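Local atomic coordinates of Bm4233, isoform b (PDB entry 6ANY), a protein that probably binds and transports sterols as a secreted, venom allergen-like member of the CAP superfamily and is a vaccine candidate against lymphatic filariasis. Residues 15-18 / 19-23; 69-73 / 74-78; 184-187 / 188-191. All blocks are in the same frame, centred on the assembly; numbering follows the deposited sequence.

Contact 1: 15-18 / 19-23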
loop_
_atom_site.group_PDB
_atom_site.type_symbol
_atom_site.label_atom_id
_atom_site.label_comp_id
_atom_site.label_asym_id
_atom_site.label_seq_id
_atom_site.Cartn_x
_atom_site.Cartn_y
_atom_site.Cartn_z
ATOM N N ASP A 15 -10.232 7.342 0.167
ATOM C CA ASP A 15 -9.200 7.872 1.041
ATOM C C ASP A 15 -7.939 6.961 1.035
ATOM O O ASP A 15 -6.780 7.436 1.116
ATOM C CB ASP A 15 -9.762 8.036 2.444
ATOM C CG ASP A 15 -10.772 9.171 2.549
ATOM O OD1 ASP A 15 -10.949 9.910 1.574
ATOM O OD2 ASP A 15 -11.426 9.317 3.615
ATOM N N ILE A 16 -8.166 5.662 0.985
ATOM C CA ILE A 16 -7.057 4.720 1.008
ATOM C C ILE A 16 -6.245 4.891 -0.261
ATOM O O ILE A 16 -5.019 4.989 -0.187
ATOM C CB ILE A 16 -7.541 3.287 1.085
ATOM C CG1 ILE A 16 -7.955 2.997 2.506
ATOM C CG2 ILE A 16 -6.458 2.305 0.581
ATOM C CD1 ILE A 16 -8.827 1.768 2.643
ATOM N N VAL A 17 -6.945 4.987 -1.400
ATOM C CA VAL A 17 -6.272 5.087 -2.703
ATOM C C VAL A 17 -5.527 6.414 -2.861
ATOM O O VAL A 17 -4.394 6.443 -3.333
ATOM C CB VAL A 17 -7.293 4.884 -3.866
ATOM C CG1 VAL A 17 -6.698 5.280 -5.185
ATOM C CG2 VAL A 17 -7.687 3.429 -3.953
ATOM N N ARG A 18 -6.182 7.499 -2.480
ATOM C CA ARG A 18 -5.663 8.816 -2.570
ATOM C C ARG A 18 -4.450 8.961 -1.687
ATOM O O ARG A 18 -3.406 9.462 -2.192
ATOM C CB ARG A 18 -6.718 9.880 -2.168
ATOM C CG ARG A 18 -7.772 10.006 -3.245
ATOM C CD ARG A 18 -9.061 10.641 -2.796
ATOM N NE ARG A 18 -10.096 10.582 -3.863
ATOM C CZ ARG A 18 -11.361 11.023 -3.745
ATOM N NH1 ARG A 18 -11.830 11.601 -2.610
ATOM N NH2 ARG A 18 -12.168 10.877 -4.774
ATOM N N GLN A 19 -4.518 8.453 -0.449
ATOM C CA GLN A 19 -3.331 8.464 0.431
ATOM C C GLN A 19 -2.135 7.668 -0.131
ATOM O O GLN A 19 -1.010 8.156 -0.144
ATOM C CB GLN A 19 -3.641 7.967 1.878
ATOM C CG GLN A 19 -2.409 7.844 2.766
ATOM C CD GLN A 19 -2.682 7.107 4.075
ATOM O OE1 GLN A 19 -3.107 5.940 4.050
ATOM N NE2 GLN A 19 -2.445 7.765 5.210
ATOM N N ASN A 20 -2.374 6.443 -0.542
ATOM C CA ASN A 20 -1.280 5.574 -1.019
ATOM C C ASN A 20 -0.655 6.169 -2.302
ATOM O O ASN A 20 0.532 6.128 -2.447
ATOM C CB ASN A 20 -1.794 4.152 -1.252
ATOM C CG ASN A 20 -0.682 3.091 -1.197
ATOM O OD1 ASN A 20 -1.007 1.911 -0.934
ATOM N ND2 ASN A 20 0.613 3.463 -1.521
ATOM N N ASN A 21 -1.456 6.816 -3.149
ATOM C CA ASN A 21 -0.971 7.402 -4.386
ATOM C C ASN A 21 -0.245 8.691 -4.082
ATOM O O ASN A 21 0.743 9.019 -4.734
ATOM C CB ASN A 21 -2.072 7.685 -5.377
ATOM C CG ASN A 21 -2.504 6.494 -6.134
ATOM O OD1 ASN A 21 -1.706 5.546 -6.367
ATOM N ND2 ASN A 21 -3.784 6.471 -6.486
ATOM N N LYS A 22 -0.736 9.456 -3.129
ATOM C CA LYS A 22 0.024 10.624 -2.643
ATOM C C LYS A 22 1.421 10.247 -2.111
ATOM O O LYS A 22 2.434 10.887 -2.463
ATOM C CB LYS A 22 -0.733 11.360 -1.553
ATOM C CG LYS A 22 0.070 12.479 -0.903
ATOM C CD LYS A 22 -0.871 13.320 -0.035
ATOM C CE LYS A 22 -0.181 14.443 0.744
ATOM N NZ LYS A 22 -1.112 15.566 1.056
ATOM N N PHE A 23 1.465 9.202 -1.281
ATOM C CA PHE A 23 2.734 8.678 -0.821
ATOM C C PHE A 23 3.655 8.350 -1.972
ATOM O O PHE A 23 4.822 8.705 -1.940
ATOM C CB PHE A 23 2.554 7.443 0.075
ATOM C CG PHE A 23 2.067 7.752 1.478
ATOM C CD1 PHE A 23 2.375 8.944 2.106
ATOM C CD2 PHE A 23 1.343 6.820 2.176
ATOM C CE1 PHE A 23 1.937 9.209 3.407
ATOM C CE2 PHE A 23 0.897 7.055 3.474
ATOM C CZ PHE A 23 1.210 8.239 4.104
HETATM O O HOH W 1 -3.342 4.296 2.024
#
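The carboxamide of Asn-21 has the carbonyl oxygen of Val-17 over one face, while its ND2 lies 3.4 Å from Val-17 CG1. The two side chains run side by side, one turn apart on helix 10-28, an outer helix of the CAP alpha-beta-alpha sandwich. Although Asn-21 ND2 comes within 3.2 Å of Val-17 O, the angle is too poor for a hydrogen bond; that oxygen accepts instead from Asn-21 N (3.0 Å). The amide finds its polar partner outside the helix, with OD1 taking the backbone N-H of Leu-49. A second carboxamide, that of Gln-19, reaches out on an extended chain whose CG is trans to the backbone N (chi1 175°). This lets NE2 bond to Thr-101 O on helix 99-108. Asn-20 sends ND2 to Met-138 O, and Ile-16 and Val-17 pack on Ile-146 and Trp-51 of the central sheet. The helix thus meets the sheet mainly through apolar side chains, while its amides bond to flanking segments. On the Gln-19 side, water 1 donates to both Gln-19 OE1, at 2.6 Å, and Ile-16 O, at 2.9 Å, and Ile-16 O also accepts from Asn-20 N.

Contact 2: 69-73 / 74-78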
loop_
_atom_site.group_PDB
_atom_site.type_symbol
_atom_site.label_atom_id
_atom_site.label_comp_id
_atom_site.label_asym_id
_atom_site.label_seq_id
_atom_site.Cartn_x
_atom_site.Cartn_y
_atom_site.Cartn_z
ATOM N N GLY A 69 -2.733 -11.348 11.703
ATOM C CA GLY A 69 -1.726 -12.174 11.028
ATOM C C GLY A 69 -2.042 -12.287 9.557
ATOM O O GLY A 69 -3.082 -11.837 9.073
ATOM N N HIS A 70 -1.159 -12.950 8.841
ATOM C CA HIS A 70 -1.386 -13.175 7.435
ATOM C C HIS A 70 -2.426 -14.271 7.151
ATOM O O HIS A 70 -2.482 -15.316 7.825
ATOM C CB HIS A 70 -0.058 -13.531 6.711
ATOM C CG HIS A 70 0.778 -12.326 6.369
ATOM N ND1 HIS A 70 0.315 -11.323 5.531
ATOM C CD2 HIS A 70 2.028 -11.951 6.763
ATOM C CE1 HIS A 70 1.259 -10.403 5.400
ATOM N NE2 HIS A 70 2.297 -10.748 6.150
ATOM N N SER A 71 -3.141 -14.110 6.045
ATOM C CA SER A 71 -3.985 -15.161 5.559
ATOM C C SER A 71 -3.096 -16.244 5.020
ATOM O O SER A 71 -1.938 -16.008 4.809
ATOM C CB SER A 71 -5.008 -14.690 4.544
ATOM O OG SER A 71 -4.445 -14.142 3.397
ATOM N N PRO A 72 -3.624 -17.441 4.822
ATOM C CA PRO A 72 -2.779 -18.536 4.343
ATOM C C PRO A 72 -2.235 -18.243 2.958
ATOM O O PRO A 72 -2.932 -17.573 2.156
ATOM C CB PRO A 72 -3.776 -19.717 4.239
ATOM C CG PRO A 72 -4.848 -19.433 5.231
ATOM C CD PRO A 72 -4.995 -17.923 5.158
ATOM N N ARG A 73 -1.040 -18.754 2.667
ATOM C CA ARG A 73 -0.354 -18.550 1.362
ATOM C C ARG A 73 -1.223 -18.885 0.157
ATOM O O ARG A 73 -1.289 -18.111 -0.792
ATOM C CB ARG A 73 0.937 -19.400 1.267
ATOM C CG ARG A 73 2.250 -18.626 1.331
ATOM C CD ARG A 73 2.820 -18.504 2.762
ATOM N NE ARG A 73 4.264 -18.194 2.848
ATOM C CZ ARG A 73 4.864 -17.067 2.430
ATOM N NH1 ARG A 73 4.186 -16.076 1.848
ATOM N NH2 ARG A 73 6.183 -16.935 2.585
ATOM N N ASN A 74 -1.857 -20.061 0.200
ATOM C CA ASN A 74 -2.777 -20.515 -0.873
ATOM C C ASN A 74 -3.979 -19.652 -1.156
ATOM O O ASN A 74 -4.594 -19.868 -2.151
ATOM C CB ASN A 74 -3.248 -21.972 -0.623
ATOM C CG ASN A 74 -3.902 -22.167 0.755
ATOM O OD1 ASN A 74 -5.074 -21.865 0.966
ATOM N ND2 ASN A 74 -3.129 -22.669 1.688
ATOM N N GLN A 75 -4.312 -18.667 -0.319
ATOM C CA GLN A 75 -5.374 -17.656 -0.624
ATOM C C GLN A 75 -4.819 -16.297 -1.020
ATOM O O GLN A 75 -5.578 -15.323 -1.222
ATOM C CB GLN A 75 -6.308 -17.456 0.571
ATOM C CG GLN A 75 -6.442 -18.646 1.510
ATOM C CD GLN A 75 -7.745 -18.642 2.262
ATOM O OE1 GLN A 75 -7.874 -18.128 3.389
ATOM N NE2 GLN A 75 -8.737 -19.189 1.620
ATOM N N ARG A 76 -3.492 -16.229 -1.116
ATOM C CA ARG A 76 -2.748 -15.014 -1.455
ATOM C C ARG A 76 -1.899 -15.217 -2.752
ATOM O O ARG A 76 -0.979 -14.472 -2.981
ATOM C CB ARG A 76 -1.791 -14.668 -0.313
ATOM C CG ARG A 76 -2.433 -13.911 0.809
ATOM C CD ARG A 76 -1.398 -13.446 1.809
ATOM N NE ARG A 76 -0.916 -14.522 2.659
ATOM C CZ ARG A 76 0.364 -14.790 2.929
ATOM N NH1 ARG A 76 1.347 -14.043 2.455
ATOM N NH2 ARG A 76 0.686 -15.822 3.723
ATOM N N GLN A 77 -2.219 -16.180 -3.609
ATOM C CA GLN A 77 -1.354 -16.439 -4.774
ATOM C C GLN A 77 -1.402 -15.258 -5.759
ATOM O O GLN A 77 -2.477 -14.833 -6.144
ATOM C CB GLN A 77 -1.724 -17.762 -5.472
ATOM C CG GLN A 77 -1.044 -18.990 -4.863
ATOM C CD GLN A 77 -1.956 -20.217 -4.785
ATOM O OE1 GLN A 77 -3.059 -20.228 -5.347
ATOM N NE2 GLN A 77 -1.490 -21.264 -4.093
ATOM N N GLY A 78 -0.242 -14.713 -6.118
ATOM C CA GLY A 78 -0.182 -13.543 -7.006
ATOM C C GLY A 78 -0.571 -12.234 -6.344
ATOM O O GLY A 78 -0.767 -11.246 -7.022
HETATM O O HOH W 2 -6.314 -13.944 1.405
#
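Arg-76 folds back over the preceding residues and grips the carbonyl oxygen of Ser-71 side-on, just ahead of a short 3-10 turn in the surface loop between helix 53-63 and strand 80-87 of the CAP domain. Both Arg-76 NE and Arg-76 NH2 lie 2.8 Å from Ser-71 O. NE comes from above the carbonyl plane, whereas NH2 stands almost in line with the C=O bond (166°). A bend at chi3 (-75°) turns the guanidinium toward this oxygen, with His-70 CB over one of its faces and Arg-73 CA over the other. Within the turn, Gln-75 N donates to Pro-72 O (3.0 Å) and Arg-76 N to Arg-73 O (2.9 Å). Two like charges come close where Arg-73 NH1 approaches Arg-76 NH1 to 3.5 Å, their planes being nearly parallel. Glu-81 probably eases this, since its OE1 makes a long, weak ion pair with Arg-76. That carboxylate also bonds to His-70 ND1 and Ser-71 OG; as in other CAP proteins, His-70 and Glu-81 probably belong to the His/Glu tetrad of the cavity. Finally, water 2 donates to Ser-71 OG at 2.7 Å and to Gln-75 O at 3.1 Å.

Contact 3: 184-187 / 188-191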
loop_
_atom_site.group_PDB
_atom_site.type_symbol
_atom_site.label_atom_id
_atom_site.label_comp_id
_atom_site.label_asym_id
_atom_site.label_seq_id
_atom_site.Cartn_x
_atom_site.Cartn_y
_atom_site.Cartn_z
ATOM N N CYS A 184 6.726 10.976 -14.621
ATOM C CA CYS A 184 6.217 11.263 -15.946
ATOM C C CYS A 184 5.581 12.701 -16.028
ATOM O O CYS A 184 4.880 13.192 -15.087
ATOM C CB CYS A 184 5.197 10.200 -16.352
ATOM S SG CYS A 184 3.622 10.253 -15.445
ATOM N N LYS A 185 5.891 13.365 -17.127
ATOM C CA LYS A 185 5.362 14.660 -17.472
ATOM C C LYS A 185 4.378 14.581 -18.632
ATOM O O LYS A 185 3.543 15.465 -18.775
ATOM C CB LYS A 185 6.492 15.608 -17.823
ATOM C CG LYS A 185 7.178 16.173 -16.585
ATOM C CD LYS A 185 8.691 16.260 -16.766
ATOM C CE LYS A 185 9.129 17.433 -17.572
ATOM N NZ LYS A 185 9.720 18.459 -16.677
ATOM N N THR A 186 4.514 13.536 -19.449
ATOM C CA THR A 186 3.662 13.359 -20.567
ATOM C C THR A 186 3.431 11.861 -20.805
ATOM O O THR A 186 4.188 11.039 -20.331
ATOM C CB THR A 186 4.279 14.036 -21.831
ATOM O OG1 THR A 186 3.331 13.876 -22.859
ATOM C CG2 THR A 186 5.555 13.382 -22.298
ATOM N N ASP A 187 2.414 11.502 -21.589
ATOM C CA ASP A 187 2.099 10.066 -21.754
ATOM C C ASP A 187 3.217 9.184 -22.232
ATOM O O ASP A 187 3.333 8.001 -21.801
ATOM C CB ASP A 187 0.867 9.866 -22.659
ATOM C CG ASP A 187 -0.446 10.448 -22.043
ATOM O OD1 ASP A 187 -0.541 10.568 -20.803
ATOM O OD2 ASP A 187 -1.399 10.746 -22.784
ATOM N N SER A 188 4.013 9.707 -23.154
ATOM C CA SER A 188 5.064 8.957 -23.812
ATOM C C SER A 188 6.200 8.593 -22.856
ATOM O O SER A 188 6.944 7.664 -23.130
ATOM C CB SER A 188 5.622 9.735 -25.031
ATOM O OG SER A 188 6.212 10.940 -24.618
ATOM N N ASP A 189 6.313 9.324 -21.746
ATOM C CA ASP A 189 7.247 9.007 -20.684
ATOM C C ASP A 189 6.915 7.698 -19.995
ATOM O O ASP A 189 7.792 7.069 -19.433
ATOM C CB ASP A 189 7.255 10.090 -19.586
ATOM C CG ASP A 189 7.895 11.394 -20.025
ATOM O OD1 ASP A 189 8.690 11.466 -21.025
ATOM O OD2 ASP A 189 7.585 12.349 -19.322
ATOM N N CYS A 190 5.665 7.303 -20.003
ATOM C CA CYS A 190 5.266 6.103 -19.294
ATOM C C CYS A 190 5.364 4.878 -20.151
ATOM O O CYS A 190 4.944 4.904 -21.271
ATOM C CB CYS A 190 3.843 6.232 -18.781
ATOM S SG CYS A 190 3.700 7.496 -17.502
ATOM N N ASN A 191 5.794 3.737 -19.636
ATOM C CA ASN A 191 5.718 2.566 -20.508
ATOM C C ASN A 191 4.228 2.256 -20.717
ATOM O O ASN A 191 3.851 1.832 -21.808
ATOM C CB ASN A 191 6.419 1.331 -19.956
ATOM C CG ASN A 191 7.878 1.547 -19.739
ATOM O OD1 ASN A 191 8.522 2.293 -20.466
ATOM N ND2 ASN A 191 8.414 0.898 -18.722
HETATM O O HOH W 3 3.176 11.984 -24.608
#
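Ser-188 touches Thr-186 through its hydroxyl, which lies 3.4 Å from Thr-186 CG2 at the start of a 3-10 turn in the cysteine-rich C-terminal region. The backbone N of Ser-188 donates to water 3 at 2.8 Å, and the same water is hydrogen-bonded to Thr-186 OG1. Ser-188 O accepts a hydrogen bond from Lys-193 NZ.

Asp-189 follows and ties the turn together. Its N-H returns to Thr-186 O at 3.1 Å, meeting the carbonyl from above its plane, while its side chain bends back over the residues before the turn. There OD2 accepts two backbone N-H groups: Lys-185 N, 3.0 Å away and nearly straight (167°), donates to the anti lone pair of OD2, the one facing away from the other carboxylate oxygen, whereas Thr-186 N, at 3.3 Å, comes from above the carboxylate plane. Having CG opposite its own carbonyl carbon (chi1 -71°) brings the carboxylate across Thr-186, the two side chains meeting at about a right angle.

Cys-190 N then donates to Asp-187 O at 3.0 Å, extending the turn by one more bond. Its SG packs 3.3 Å from Cys-184 CB, yet the two cysteines belong to separate disulfides, Cys-184 with Cys-195 and Cys-190 with Cys-202. Asp-187 has its partners in the same region, since OD1 accepts the backbone N-H of Cys-195 and forms a salt bridge with Lys-194 NZ.

One carboxylate oxygen thus satisfies two successive amides and, by gathering them at a negatively charged atom, probably stiffens the turn, at whose ends Cys-184 SG and Cys-190 SG lie 3.4 Å apart.

Overall arrangement
The three contacts follow one another along the chain. Contacts 1 and 2 lie on opposite sides of the chain's centre, their own centres 24 Å apart. Helix 10-28, which carries contact 1, packs on strands 50-51 and 145-153 of the mixed sheet, and the loop of contact 2 leads into strand 80-87, the far outermost strand of that sheet. Contact 3 sits apart in the disulfide-rich C-terminal region, with its centre 21 Å from that of contact 1 and 34 Å from that of contact 2. No two contacts touch. Together they sample a helical layer of the CAP sandwich, a loop probably bordering its cavity, and a peripheral disulfide-braced turn.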